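Local coordinates for protein glycoside hydrolase, GH17 family (Formosa sp. Hel1_33_131, PDB 6FCG) that probably acts as an endo-laminarinase, hydrolysing internal beta-1,3-glucosidic bonds of the algal storage polysaccharide laminarin, at residues R84-Y89 with S97-A102; P244-H249 with N368-F373; S265-I270 with A412-V417; D286-Y291 with K299-G304. All blocks are in the same frame, centred on the assembly; numbering follows the deposited sequence.

Contacts 1 and 4 are strand-helix layers of the same barrel, one on its second strand and one on its seventh. Their centres are 25 Å apart, and they touch where Arg87 NH1 lies 2.8 Å from Gly304 O. In this glycosidase clan the active site lies at the C-terminal ends of the barrel strands, and both strand segments run toward it. Contact 2 ties helix 244-250 to a late loop, 23 Å from contact 1 and 22 Å from contact 4, centre to centre. Contact 3 lies further out, 18 Å from contact 2 between centres, and meets another subunit. Contacts 3 and 4 share helix 266-294, but their centres are 33 Å apart.

Contact 1 (R84-Y89 with S97-A102); sequences RILRTY and SNILKA
Thr88 OG1 makes a weak hydrogen bond to Thr96 OG1 and also rests against Ile99 CD1, 4.0 Å away. The contact belongs to a beta-alpha-beta unit of the TIM barrel, in which strand 83-87 is followed by helix 95-109 and strand 116-121. Leu86 and Thr88 both direct their side chains toward the helix. Ile99 answers with two branches. Its CG2 meets Leu86 CD1 at 4.1 Å, and its CD1 is the methyl already lying against Thr88 OG1. CG1 of Ile99 stands beside the backbone N (chi1 -64°), which places CG2 anti to that N and spreads the two methyl groups, one toward Leu86 on the strand and one toward Thr88 just beyond its end. No hydrogen bond joins the two segments, so van der Waals packing makes the contact. Met117 of the next strand touches both Leu86 and Ile99, and Met75 and Leu78 of helix 68-80 also pack on Leu86. Arg87, between the two helix-facing residues, turns the other way and forms a salt bridge with Glu305. Tyr89 CE2 lies 3.3 Å above one face of the Arg87 guanidinium plane, offset toward its rim.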
loop_
_atom_site.group_PDB
_atom_site.type_symbol
_atom_site.label_atom_id
_atom_site.label_comp_id
_atom_site.label_asym_id
_atom_site.label_seq_id
_atom_site.Cartn_x
_atom_site.Cartn_y
_atom_site.Cartn_z
ATOM N N ARG A 84 -41.629 -17.518 -17.771
ATOM C CA ARG A 84 -43.072 -17.242 -17.757
ATOM C C ARG A 84 -43.541 -16.247 -16.725
ATOM O O ARG A 84 -44.712 -15.864 -16.722
ATOM C CB ARG A 84 -43.848 -18.554 -17.562
ATOM C CG ARG A 84 -43.679 -19.588 -18.676
ATOM C CD ARG A 84 -44.290 -19.097 -19.990
ATOM N NE ARG A 84 -44.082 -20.042 -21.078
ATOM C CZ ARG A 84 -43.076 -20.020 -21.947
ATOM N NH1 ARG A 84 -42.122 -19.084 -21.906
ATOM N NH2 ARG A 84 -43.026 -20.961 -22.881
ATOM N N ILE A 85 -42.677 -15.844 -15.807
ATOM C CA ILE A 85 -43.064 -14.792 -14.862
ATOM C C ILE A 85 -41.905 -13.847 -14.630
ATOM O O ILE A 85 -40.753 -14.269 -14.505
ATOM C CB ILE A 85 -43.666 -15.370 -13.553
ATOM C CG1 ILE A 85 -44.041 -14.249 -12.612
ATOM C CG2 ILE A 85 -42.711 -16.350 -12.877
ATOM C CD1 ILE A 85 -45.030 -14.668 -11.554
ATOM N N LEU A 86 -42.201 -12.553 -14.655
ATOM C CA LEU A 86 -41.178 -11.572 -14.363
ATOM C C LEU A 86 -41.546 -10.668 -13.204
ATOM O O LEU A 86 -42.685 -10.615 -12.769
ATOM C CB LEU A 86 -40.662 -10.847 -15.616
ATOM C CG LEU A 86 -41.654 -10.336 -16.597
ATOM C CD1 LEU A 86 -42.055 -8.921 -16.265
ATOM C CD2 LEU A 86 -41.073 -10.311 -17.984
ATOM N N ARG A 87 -40.512 -10.013 -12.690
ATOM C CA ARG A 87 -40.559 -9.145 -11.540
ATOM C C ARG A 87 -40.123 -7.741 -11.885
ATOM O O ARG A 87 -39.188 -7.531 -12.651
ATOM C CB ARG A 87 -39.547 -9.655 -10.549
ATOM C CG ARG A 87 -39.803 -9.170 -9.178
ATOM C CD ARG A 87 -38.654 -9.456 -8.247
ATOM N NE ARG A 87 -38.795 -8.477 -7.190
ATOM C CZ ARG A 87 -37.841 -8.080 -6.374
ATOM N NH1 ARG A 87 -36.621 -8.629 -6.407
ATOM N NH2 ARG A 87 -38.140 -7.119 -5.499
ATOM N N THR A 88 -40.737 -6.797 -11.216
ATOM C CA THR A 88 -40.613 -5.376 -11.493
ATOM C C THR A 88 -40.475 -4.609 -10.171
ATOM O O THR A 88 -40.797 -5.161 -9.093
ATOM C CB THR A 88 -41.853 -4.980 -12.329
ATOM O OG1 THR A 88 -41.432 -4.674 -13.671
ATOM C CG2 THR A 88 -42.654 -3.830 -11.712
ATOM N N TYR A 89 -39.985 -3.373 -10.218
ATOM C CA TYR A 89 -39.527 -2.705 -8.958
ATOM C C TYR A 89 -40.316 -1.475 -8.488
ATOM O O TYR A 89 -40.485 -1.267 -7.280
ATOM C CB TYR A 89 -38.029 -2.385 -9.048
ATOM C CG TYR A 89 -37.207 -3.639 -8.985
ATOM C CD1 TYR A 89 -36.947 -4.372 -10.137
ATOM C CD2 TYR A 89 -36.719 -4.123 -7.769
ATOM C CE1 TYR A 89 -36.239 -5.567 -10.079
ATOM C CE2 TYR A 89 -35.984 -5.295 -7.704
ATOM C CZ TYR A 89 -35.747 -6.023 -8.856
ATOM O OH TYR A 89 -35.014 -7.181 -8.817
ATOM N N SER A 97 -45.880 -0.289 -16.308
ATOM C CA SER A 97 -47.099 -0.101 -17.065
ATOM C C SER A 97 -46.875 -0.437 -18.539
ATOM O O SER A 97 -47.706 -1.081 -19.180
ATOM C CB SER A 97 -47.575 1.350 -16.869
ATOM O OG SER A 97 -48.580 1.706 -17.775
ATOM N N ASN A 98 -45.762 0.002 -19.089
ATOM C CA ASN A 98 -45.460 -0.308 -20.481
ATOM C C ASN A 98 -45.163 -1.793 -20.719
ATOM O O ASN A 98 -45.461 -2.295 -21.806
ATOM C CB ASN A 98 -44.338 0.572 -21.015
ATOM C CG ASN A 98 -44.756 2.026 -21.104
ATOM O OD1 ASN A 98 -45.917 2.337 -21.353
ATOM N ND2 ASN A 98 -43.818 2.909 -20.940
ATOM N N ILE A 99 -44.622 -2.493 -19.722
ATOM C CA ILE A 99 -44.376 -3.919 -19.867
ATOM C C ILE A 99 -45.714 -4.636 -19.955
ATOM O O ILE A 99 -45.905 -5.521 -20.784
ATOM C CB ILE A 99 -43.520 -4.473 -18.733
ATOM C CG1 ILE A 99 -42.124 -3.815 -18.801
ATOM C CG2 ILE A 99 -43.350 -5.986 -18.855
ATOM C CD1 ILE A 99 -41.266 -4.019 -17.575
ATOM N N LEU A 100 -46.651 -4.235 -19.113
ATOM C CA LEU A 100 -47.994 -4.808 -19.151
ATOM C C LEU A 100 -48.655 -4.550 -20.499
ATOM O O LEU A 100 -49.242 -5.478 -21.068
ATOM C CB LEU A 100 -48.831 -4.287 -17.986
ATOM C CG LEU A 100 -48.383 -4.777 -16.603
ATOM C CD1 LEU A 100 -48.969 -3.938 -15.487
ATOM C CD2 LEU A 100 -48.736 -6.252 -16.387
ATOM N N LYS A 101 -48.507 -3.339 -21.049
ATOM C CA LYS A 101 -49.053 -3.035 -22.379
ATOM C C LYS A 101 -48.463 -3.926 -23.469
ATOM O O LYS A 101 -49.194 -4.432 -24.344
ATOM C CB LYS A 101 -48.872 -1.551 -22.754
ATOM C CG LYS A 101 -49.889 -0.672 -22.052
ATOM C CD LYS A 101 -49.641 0.827 -22.175
ATOM C CE LYS A 101 -50.476 1.517 -21.096
ATOM N NZ LYS A 101 -50.376 2.986 -21.143
ATOM N N ALA A 102 -47.160 -4.114 -23.370
ATOM C CA ALA A 102 -46.408 -4.923 -24.290
ATOM C C ALA A 102 -46.838 -6.364 -24.238
ATOM O O ALA A 102 -47.011 -6.981 -25.287
ATOM C CB ALA A 102 -44.920 -4.828 -23.986
#

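Contact 2 (P244-H249 with N368-F373); sequences PMHDTH and NHFGLF
A Met-aromatic contact joins helix 244-250, which follows barrel strand 238-241, to the loop segment 368-373. The side chains of Met245 and Phe370 point at each other from facing sides of the interface. The ring atom CZ of Phe370 does the touching. Met245 SD is 4.1 Å from Phe370 CZ. The sulfur is 5.1 Å from the centroid of the Phe370 ring and 56° off its normal, so it approaches obliquely. Met245 CE also reaches Phe370 CZ, at 4.2 Å. The imidazole of His246 takes part as well, with CE1 4.0 Å from Phe370 CZ, and this approach is oblique too. Phe370 CZ therefore touches two consecutive helix residues. The methionine starts with CG anti to the backbone N (chi1 -168°), then bends at its next two torsions. The bends carry Met245 CE back over the His246 imidazole, 3.4 Å above one face and offset toward the rim. Tyr316 meets the His246 ring edge-to-face, and Trp308 packs on Met245. No other subunit touches either segment. Phe370 is held at its backbone by hydrogen bonding with Glu351. Within the helix, Thr248 is tied back to Met245. Thr248 OG1 donates to Met245 O over 2.6 Å, in the carbonyl plane, with a C=O...O angle of 156°.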
loop_
_atom_site.group_PDB
_atom_site.type_symbol
_atom_site.label_atom_id
_atom_site.label_comp_id
_atom_site.label_asym_id
_atom_site.label_seq_id
_atom_site.Cartn_x
_atom_site.Cartn_y
_atom_site.Cartn_z
ATOM N N PRO A 244 -24.714 -14.345 -2.163
ATOM C CA PRO A 244 -23.347 -14.824 -1.954
ATOM C C PRO A 244 -22.292 -13.981 -2.694
ATOM O O PRO A 244 -21.236 -13.725 -2.112
ATOM C CB PRO A 244 -23.376 -16.276 -2.485
ATOM C CG PRO A 244 -24.795 -16.643 -2.627
ATOM C CD PRO A 244 -25.668 -15.463 -2.339
ATOM N N MET A 245 -22.556 -13.582 -3.948
ATOM C CA MET A 245 -21.558 -12.834 -4.728
ATOM C C MET A 245 -21.045 -11.643 -3.939
ATOM O O MET A 245 -19.859 -11.436 -3.813
ATOM C CB MET A 245 -22.112 -12.351 -6.058
ATOM C CG MET A 245 -21.031 -11.829 -7.000
ATOM S SD MET A 245 -21.442 -10.278 -7.813
ATOM C CE MET A 245 -21.544 -9.123 -6.466
ATOM N N HIS A 246 -21.964 -10.870 -3.382
ATOM C CA HIS A 246 -21.586 -9.735 -2.554
ATOM C C HIS A 246 -20.814 -10.149 -1.320
ATOM O O HIS A 246 -19.893 -9.459 -0.929
ATOM C CB HIS A 246 -22.820 -8.914 -2.175
ATOM C CG HIS A 246 -23.361 -8.132 -3.321
ATOM N ND1 HIS A 246 -24.575 -8.402 -3.916
ATOM C CD2 HIS A 246 -22.819 -7.116 -4.023
ATOM C CE1 HIS A 246 -24.773 -7.559 -4.914
ATOM N NE2 HIS A 246 -23.721 -6.768 -4.997
ATOM N N ASP A 247 -21.215 -11.251 -0.699
ATOM C CA ASP A 247 -20.549 -11.713 0.487
ATOM C C ASP A 247 -19.156 -12.277 0.226
ATOM O O ASP A 247 -18.342 -12.293 1.144
ATOM C CB ASP A 247 -21.446 -12.674 1.288
ATOM C CG ASP A 247 -22.581 -11.948 2.021
ATOM O OD1 ASP A 247 -22.521 -10.710 2.168
ATOM O OD2 ASP A 247 -23.529 -12.609 2.496
ATOM N N THR A 248 -18.805 -12.616 -1.013
ATOM C CA THR A 248 -17.376 -12.892 -1.327
ATOM C C THR A 248 -16.418 -11.738 -0.929
ATOM O O THR A 248 -15.203 -11.960 -0.777
ATOM C CB THR A 248 -17.085 -13.195 -2.797
ATOM O OG1 THR A 248 -17.356 -12.046 -3.615
ATOM C CG2 THR A 248 -17.879 -14.377 -3.256
ATOM N N HIS A 249 -16.966 -10.525 -0.766
ATOM C CA HIS A 249 -16.239 -9.435 -0.132
ATOM C C HIS A 249 -16.659 -9.149 1.322
ATOM O O HIS A 249 -15.807 -9.072 2.195
ATOM C CB HIS A 249 -16.429 -8.192 -0.945
ATOM C CG HIS A 249 -15.702 -7.016 -0.394
ATOM N ND1 HIS A 249 -16.322 -6.062 0.386
ATOM C CD2 HIS A 249 -14.409 -6.636 -0.504
ATOM C CE1 HIS A 249 -15.439 -5.135 0.722
ATOM N NE2 HIS A 249 -14.275 -5.458 0.191
ATOM N N ASN A 368 -24.005 -3.015 -13.310
ATOM C CA ASN A 368 -24.313 -2.999 -14.732
ATOM C C ASN A 368 -24.120 -4.342 -15.426
ATOM O O ASN A 368 -24.230 -4.411 -16.632
ATOM C CB ASN A 368 -23.443 -1.944 -15.465
ATOM C CG ASN A 368 -23.557 -0.542 -14.861
ATOM O OD1 ASN A 368 -24.658 -0.080 -14.504
ATOM N ND2 ASN A 368 -22.423 0.143 -14.726
ATOM N N HIS A 369 -23.813 -5.405 -14.707
ATOM C CA HIS A 369 -23.390 -6.640 -15.369
ATOM C C HIS A 369 -24.066 -7.881 -14.835
ATOM O O HIS A 369 -23.542 -9.003 -14.954
ATOM C CB HIS A 369 -21.856 -6.768 -15.329
ATOM C CG HIS A 369 -21.156 -5.700 -16.111
ATOM N ND1 HIS A 369 -21.055 -5.723 -17.487
ATOM C CD2 HIS A 369 -20.538 -4.565 -15.709
ATOM C CE1 HIS A 369 -20.397 -4.653 -17.900
ATOM N NE2 HIS A 369 -20.071 -3.936 -16.841
ATOM N N PHE A 370 -25.265 -7.708 -14.308
ATOM C CA PHE A 370 -25.992 -8.854 -13.764
ATOM C C PHE A 370 -26.829 -9.659 -14.791
ATOM O O PHE A 370 -27.388 -10.688 -14.443
ATOM C CB PHE A 370 -26.863 -8.408 -12.601
ATOM C CG PHE A 370 -26.124 -8.300 -11.317
ATOM C CD1 PHE A 370 -25.969 -9.422 -10.504
ATOM C CD2 PHE A 370 -25.611 -7.087 -10.902
ATOM C CE1 PHE A 370 -25.304 -9.330 -9.314
ATOM C CE2 PHE A 370 -24.939 -6.988 -9.697
ATOM C CZ PHE A 370 -24.791 -8.105 -8.905
ATOM N N GLY A 371 -26.888 -9.197 -16.038
ATOM C CA GLY A 371 -27.666 -9.848 -17.058
ATOM C C GLY A 371 -27.208 -11.237 -17.418
ATOM O O GLY A 371 -26.057 -11.604 -17.180
ATOM N N LEU A 372 -28.144 -12.024 -17.959
ATOM C CA LEU A 372 -27.812 -13.224 -18.727
ATOM C C LEU A 372 -27.430 -12.808 -20.143
ATOM O O LEU A 372 -26.698 -13.521 -20.843
ATOM C CB LEU A 372 -28.974 -14.188 -18.748
ATOM C CG LEU A 372 -29.539 -14.598 -17.404
ATOM C CD1 LEU A 372 -30.790 -15.423 -17.621
ATOM C CD2 LEU A 372 -28.538 -15.367 -16.569
ATOM N N PHE A 373 -27.941 -11.662 -20.577
ATOM C CA PHE A 373 -27.580 -11.058 -21.865
ATOM C C PHE A 373 -26.891 -9.730 -21.619
ATOM O O PHE A 373 -27.134 -9.074 -20.576
ATOM C CB PHE A 373 -28.835 -10.742 -22.719
ATOM C CG PHE A 373 -29.685 -11.928 -23.058
ATOM C CD1 PHE A 373 -30.699 -12.344 -22.228
ATOM C CD2 PHE A 373 -29.483 -12.617 -24.255
ATOM C CE1 PHE A 373 -31.466 -13.437 -22.553
ATOM C CE2 PHE A 373 -30.257 -13.721 -24.579
ATOM C CZ PHE A 373 -31.258 -14.120 -23.732
#

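Contact 3 (S265-I270 with A412-V417); sequences SSLKRI and ALFLEV
Leu267 CD2 packs on Phe414 CE2 at 4.1 Å, and one helical turn further on Ile270 CD1 packs on Val417 CG1, also at 4.1 Å. The first pair crosses at about a right angle, and the leucine methyl approaches the ring obliquely. In Val417, CG1 is anti to the backbone N (chi1 176°), and it is this branch that meets the isoleucine. The contact joins the start of helix 266-294, an outer helix of the TIM-barrel domain, to the end of the late helix 410-416. Tyr327 of helix 326-342 touches Leu267, Phe414 and Val417 and so joins the cluster. Ile331 of the same helix packs on Ile270. Ser265 is the N-cap of helix 266-294, and its OG accepts a weak bond from Leu267 N, 3.2 Å long. A neighbouring subunit lies against the contact. Arg269 is salt-bridged to Glu416 of the neighbouring subunit, and Glu416 is salt-bridged to Arg269 of the neighbouring subunit. Across the two segments no hydrogen bond forms. The direct contact between them is therefore apolar, while the salt bridges of Arg269 and Glu416 are made across the subunit interface.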
loop_
_atom_site.group_PDB
_atom_site.type_symbol
_atom_site.label_atom_id
_atom_site.label_comp_id
_atom_site.label_asym_id
_atom_site.label_seq_id
_atom_site.Cartn_x
_atom_site.Cartn_y
_atom_site.Cartn_z
ATOM N N SER A 265 -7.353 -30.014 -9.833
ATOM C CA SER A 265 -7.527 -29.321 -11.122
ATOM C C SER A 265 -8.228 -27.947 -10.966
ATOM O O SER A 265 -9.035 -27.741 -10.045
ATOM C CB SER A 265 -8.311 -30.238 -12.084
ATOM O OG SER A 265 -9.155 -29.542 -12.961
ATOM N N SER A 266 -7.862 -27.002 -11.828
ATOM C CA SER A 266 -8.459 -25.653 -11.842
ATOM C C SER A 266 -9.961 -25.665 -12.052
ATOM O O SER A 266 -10.686 -24.876 -11.431
ATOM C CB SER A 266 -7.776 -24.767 -12.896
ATOM O OG SER A 266 -7.835 -25.366 -14.170
ATOM N N LEU A 267 -10.420 -26.562 -12.915
ATOM C CA LEU A 267 -11.845 -26.792 -13.112
ATOM C C LEU A 267 -12.539 -27.200 -11.829
ATOM O O LEU A 267 -13.597 -26.668 -11.513
ATOM C CB LEU A 267 -12.063 -27.869 -14.157
ATOM C CG LEU A 267 -11.698 -27.413 -15.566
ATOM C CD1 LEU A 267 -11.150 -28.548 -16.417
ATOM C CD2 LEU A 267 -12.919 -26.755 -16.202
ATOM N N LYS A 268 -11.918 -28.120 -11.098
ATOM C CA LYS A 268 -12.496 -28.663 -9.864
ATOM C C LYS A 268 -12.498 -27.650 -8.748
ATOM O O LYS A 268 -13.471 -27.561 -8.006
ATOM C CB LYS A 268 -11.800 -29.984 -9.422
ATOM C CG LYS A 268 -12.533 -31.166 -10.068
ATOM C CD LYS A 268 -11.832 -32.506 -10.102
ATOM C CE LYS A 268 -12.737 -33.579 -10.724
ATOM N NZ LYS A 268 -12.021 -34.405 -11.743
ATOM N N ARG A 269 -11.427 -26.865 -8.660
ATOM C CA ARG A 269 -11.353 -25.772 -7.696
ATOM C C ARG A 269 -12.506 -24.763 -7.822
ATOM O O ARG A 269 -13.079 -24.344 -6.811
ATOM C CB ARG A 269 -10.010 -25.062 -7.806
ATOM C CG ARG A 269 -8.918 -25.845 -7.116
ATOM C CD ARG A 269 -7.602 -25.972 -7.893
ATOM N NE ARG A 269 -6.737 -24.842 -7.795
ATOM C CZ ARG A 269 -5.803 -24.508 -8.687
ATOM N NH1 ARG A 269 -5.513 -25.217 -9.795
ATOM N NH2 ARG A 269 -5.127 -23.414 -8.423
ATOM N N ILE A 270 -12.823 -24.377 -9.056
ATOM C CA ILE A 270 -13.944 -23.483 -9.309
ATOM C C ILE A 270 -15.274 -24.153 -8.923
ATOM O O ILE A 270 -16.069 -23.553 -8.208
ATOM C CB ILE A 270 -13.931 -22.945 -10.766
ATOM C CG1 ILE A 270 -12.775 -21.961 -10.913
ATOM C CG2 ILE A 270 -15.243 -22.241 -11.104
ATOM C CD1 ILE A 270 -12.549 -21.456 -12.316
ATOM N N ALA A 412 -11.221 -18.520 -25.034
ATOM C CA ALA A 412 -11.053 -17.066 -24.855
ATOM C C ALA A 412 -11.662 -16.569 -23.547
ATOM O O ALA A 412 -11.144 -15.650 -22.921
ATOM C CB ALA A 412 -11.650 -16.303 -26.012
ATOM N N LEU A 413 -12.749 -17.204 -23.130
ATOM C CA LEU A 413 -13.356 -16.907 -21.844
ATOM C C LEU A 413 -12.446 -17.334 -20.699
ATOM O O LEU A 413 -12.172 -16.571 -19.779
ATOM C CB LEU A 413 -14.714 -17.595 -21.734
ATOM C CG LEU A 413 -15.416 -17.551 -20.382
ATOM C CD1 LEU A 413 -15.608 -16.112 -19.909
ATOM C CD2 LEU A 413 -16.737 -18.303 -20.468
ATOM N N PHE A 414 -11.988 -18.565 -20.765
ATOM C CA PHE A 414 -11.184 -19.135 -19.707
ATOM C C PHE A 414 -9.917 -18.349 -19.426
ATOM O O PHE A 414 -9.508 -18.252 -18.264
ATOM C CB PHE A 414 -10.887 -20.625 -19.993
ATOM C CG PHE A 414 -11.984 -21.549 -19.566
ATOM C CD1 PHE A 414 -13.307 -21.110 -19.454
ATOM C CD2 PHE A 414 -11.712 -22.865 -19.288
ATOM C CE1 PHE A 414 -14.314 -21.978 -19.057
ATOM C CE2 PHE A 414 -12.723 -23.732 -18.899
ATOM C CZ PHE A 414 -14.030 -23.288 -18.786
ATOM N N LEU A 415 -9.302 -17.777 -20.457
ATOM C CA LEU A 415 -8.143 -16.905 -20.230
ATOM C C LEU A 415 -8.467 -15.726 -19.308
ATOM O O LEU A 415 -7.646 -15.361 -18.451
ATOM C CB LEU A 415 -7.547 -16.416 -21.547
ATOM C CG LEU A 415 -6.849 -17.462 -22.430
ATOM C CD1 LEU A 415 -6.408 -16.835 -23.751
ATOM C CD2 LEU A 415 -5.638 -18.077 -21.737
ATOM N N GLU A 416 -9.661 -15.150 -19.474
ATOM C CA GLU A 416 -10.085 -14.017 -18.663
ATOM C C GLU A 416 -10.529 -14.435 -17.261
ATOM O O GLU A 416 -10.446 -13.624 -16.357
ATOM C CB GLU A 416 -11.210 -13.239 -19.315
ATOM C CG GLU A 416 -10.933 -12.750 -20.723
ATOM C CD GLU A 416 -11.799 -11.545 -21.127
ATOM O OE1 GLU A 416 -12.711 -11.230 -20.349
ATOM O OE2 GLU A 416 -11.616 -10.910 -22.196
ATOM N N VAL A 417 -10.978 -15.671 -17.073
ATOM C CA VAL A 417 -11.419 -16.133 -15.751
ATOM C C VAL A 417 -10.218 -16.316 -14.802
ATOM O O VAL A 417 -9.217 -16.894 -15.178
ATOM C CB VAL A 417 -12.176 -17.495 -15.836
ATOM C CG1 VAL A 417 -12.527 -17.996 -14.448
ATOM C CG2 VAL A 417 -13.466 -17.426 -16.649
#

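Contact 4 (D286-Y291 with K299-G304); sequences DSVASY and KPIHIG
Helix segment 286-291 lies against the beginning of strand 301-305, with the CA atoms of Ala289 and Ile301 7.3 Å apart. Strand 301-305 runs parallel to its neighbour 238-241, and helix 266-294 lies in the connection between them, a beta-alpha-beta crossover of the TIM barrel. On the strand, Ile301 makes the whole contact, and its CD1 is the atom that reaches the helix. CG1 of Ile301 sits beside the backbone N and anti to the carbonyl carbon (chi1 -66°), and the chain then extends so that CD1 meets the helix surface. There Ile301 CD1 lies 3.6 Å from Ala289 CB and 3.5 Å from Ala289 CA. CD1 thus lies against both the side chain and the backbone of Ala289. Val288 lies beside Ala289 and packs also on Leu238 and Val240 of the neighbouring strand. Val240 touches both Val288 and Ile301 and links them in one apolar layer. Ile292, one turn further along the helix, adds to the cover of Ile301. Val288 CG1 completes the contact at 4.2 Å from Ile301 CD1.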
loop_
_atom_site.group_PDB
_atom_site.type_symbol
_atom_site.label_atom_id
_atom_site.label_comp_id
_atom_site.label_asym_id
_atom_site.label_seq_id
_atom_site.Cartn_x
_atom_site.Cartn_y
_atom_site.Cartn_z
ATOM N N ASP A 286 -32.889 -21.017 4.268
ATOM C CA ASP A 286 -33.334 -21.955 5.310
ATOM C C ASP A 286 -33.452 -21.294 6.694
ATOM O O ASP A 286 -34.326 -21.648 7.494
ATOM C CB ASP A 286 -32.405 -23.200 5.391
ATOM C CG ASP A 286 -32.626 -24.179 4.248
ATOM O OD1 ASP A 286 -33.562 -23.981 3.431
ATOM O OD2 ASP A 286 -31.846 -25.140 4.122
ATOM N N SER A 287 -32.556 -20.333 6.966
ATOM C CA SER A 287 -32.588 -19.533 8.187
ATOM C C SER A 287 -33.896 -18.751 8.327
ATOM O O SER A 287 -34.440 -18.652 9.416
ATOM C CB SER A 287 -31.399 -18.586 8.201
ATOM O OG SER A 287 -31.254 -18.028 9.475
ATOM N N VAL A 288 -34.433 -18.268 7.212
ATOM C CA VAL A 288 -35.769 -17.652 7.186
ATOM C C VAL A 288 -36.877 -18.687 7.484
ATOM O O VAL A 288 -37.787 -18.425 8.282
ATOM C CB VAL A 288 -36.077 -16.923 5.848
ATOM C CG1 VAL A 288 -37.454 -16.242 5.888
ATOM C CG2 VAL A 288 -35.017 -15.859 5.535
ATOM N N ALA A 289 -36.787 -19.855 6.861
ATOM C CA ALA A 289 -37.736 -20.941 7.135
ATOM C C ALA A 289 -37.735 -21.376 8.608
ATOM O O ALA A 289 -38.791 -21.607 9.173
ATOM C CB ALA A 289 -37.469 -22.149 6.236
ATOM N N SER A 290 -36.553 -21.479 9.210
ATOM C CA SER A 290 -36.413 -21.761 10.647
ATOM C C SER A 290 -37.037 -20.714 11.534
ATOM O O SER A 290 -37.667 -21.038 12.546
ATOM C CB SER A 290 -34.952 -21.885 11.036
ATOM O OG SER A 290 -34.447 -23.092 10.546
ATOM N N TYR A 291 -36.864 -19.455 11.166
ATOM C CA TYR A 291 -37.423 -18.381 11.968
ATOM C C TYR A 291 -38.956 -18.416 11.991
ATOM O O TYR A 291 -39.553 -18.278 13.066
ATOM C CB TYR A 291 -36.901 -16.988 11.544
ATOM C CG TYR A 291 -37.433 -15.918 12.477
ATOM C CD1 TYR A 291 -37.059 -15.904 13.821
ATOM C CD2 TYR A 291 -38.340 -14.975 12.036
ATOM C CE1 TYR A 291 -37.568 -14.957 14.689
ATOM C CE2 TYR A 291 -38.851 -14.028 12.894
ATOM C CZ TYR A 291 -38.466 -14.025 14.221
ATOM O OH TYR A 291 -38.993 -13.086 15.060
ATOM N N LYS A 299 -45.692 -20.638 5.978
ATOM C CA LYS A 299 -45.880 -19.855 4.752
ATOM C C LYS A 299 -44.884 -20.345 3.736
ATOM O O LYS A 299 -43.778 -20.719 4.098
ATOM C CB LYS A 299 -45.617 -18.370 4.985
ATOM C CG LYS A 299 -46.664 -17.704 5.819
ATOM C CD LYS A 299 -47.669 -16.975 4.971
ATOM C CE LYS A 299 -48.978 -16.831 5.732
ATOM N NZ LYS A 299 -49.281 -15.519 6.311
ATOM N N PRO A 300 -45.252 -20.302 2.453
ATOM C CA PRO A 300 -44.233 -20.555 1.448
ATOM C C PRO A 300 -43.133 -19.465 1.436
ATOM O O PRO A 300 -43.382 -18.297 1.748
ATOM C CB PRO A 300 -45.018 -20.554 0.129
ATOM C CG PRO A 300 -46.459 -20.437 0.504
ATOM C CD PRO A 300 -46.503 -19.822 1.855
ATOM N N ILE A 301 -41.929 -19.883 1.061
ATOM C CA ILE A 301 -40.829 -18.988 0.808
ATOM C C ILE A 301 -40.434 -19.172 -0.650
ATOM O O ILE A 301 -40.283 -20.314 -1.130
ATOM C CB ILE A 301 -39.639 -19.300 1.727
ATOM C CG1 ILE A 301 -40.034 -19.009 3.175
ATOM C CG2 ILE A 301 -38.435 -18.448 1.344
ATOM C CD1 ILE A 301 -39.131 -19.652 4.184
ATOM N N HIS A 302 -40.244 -18.039 -1.332
ATOM C CA HIS A 302 -39.662 -18.002 -2.690
ATOM C C HIS A 302 -38.483 -17.044 -2.758
ATOM O O HIS A 302 -38.379 -16.110 -1.973
ATOM C CB HIS A 302 -40.745 -17.659 -3.697
ATOM C CG HIS A 302 -41.823 -18.698 -3.750
ATOM N ND1 HIS A 302 -41.585 -19.952 -4.255
ATOM C CD2 HIS A 302 -43.088 -18.725 -3.271
ATOM C CE1 HIS A 302 -42.664 -20.698 -4.130
ATOM N NE2 HIS A 302 -43.594 -19.975 -3.537
ATOM N N ILE A 303 -37.569 -17.293 -3.686
ATOM C CA ILE A 303 -36.415 -16.422 -3.862
ATOM C C ILE A 303 -36.788 -15.284 -4.795
ATOM O O ILE A 303 -36.938 -15.459 -5.996
ATOM C CB ILE A 303 -35.171 -17.183 -4.360
ATOM C CG1 ILE A 303 -34.857 -18.369 -3.418
ATOM C CG2 ILE A 303 -33.965 -16.250 -4.451
ATOM C CD1 ILE A 303 -34.691 -18.014 -1.944
ATOM N N GLY A 304 -36.906 -14.104 -4.214
ATOM C CA GLY A 304 -37.210 -12.900 -4.961
ATOM C C GLY A 304 -36.030 -12.253 -5.668
ATOM O O GLY A 304 -36.237 -11.439 -6.577
#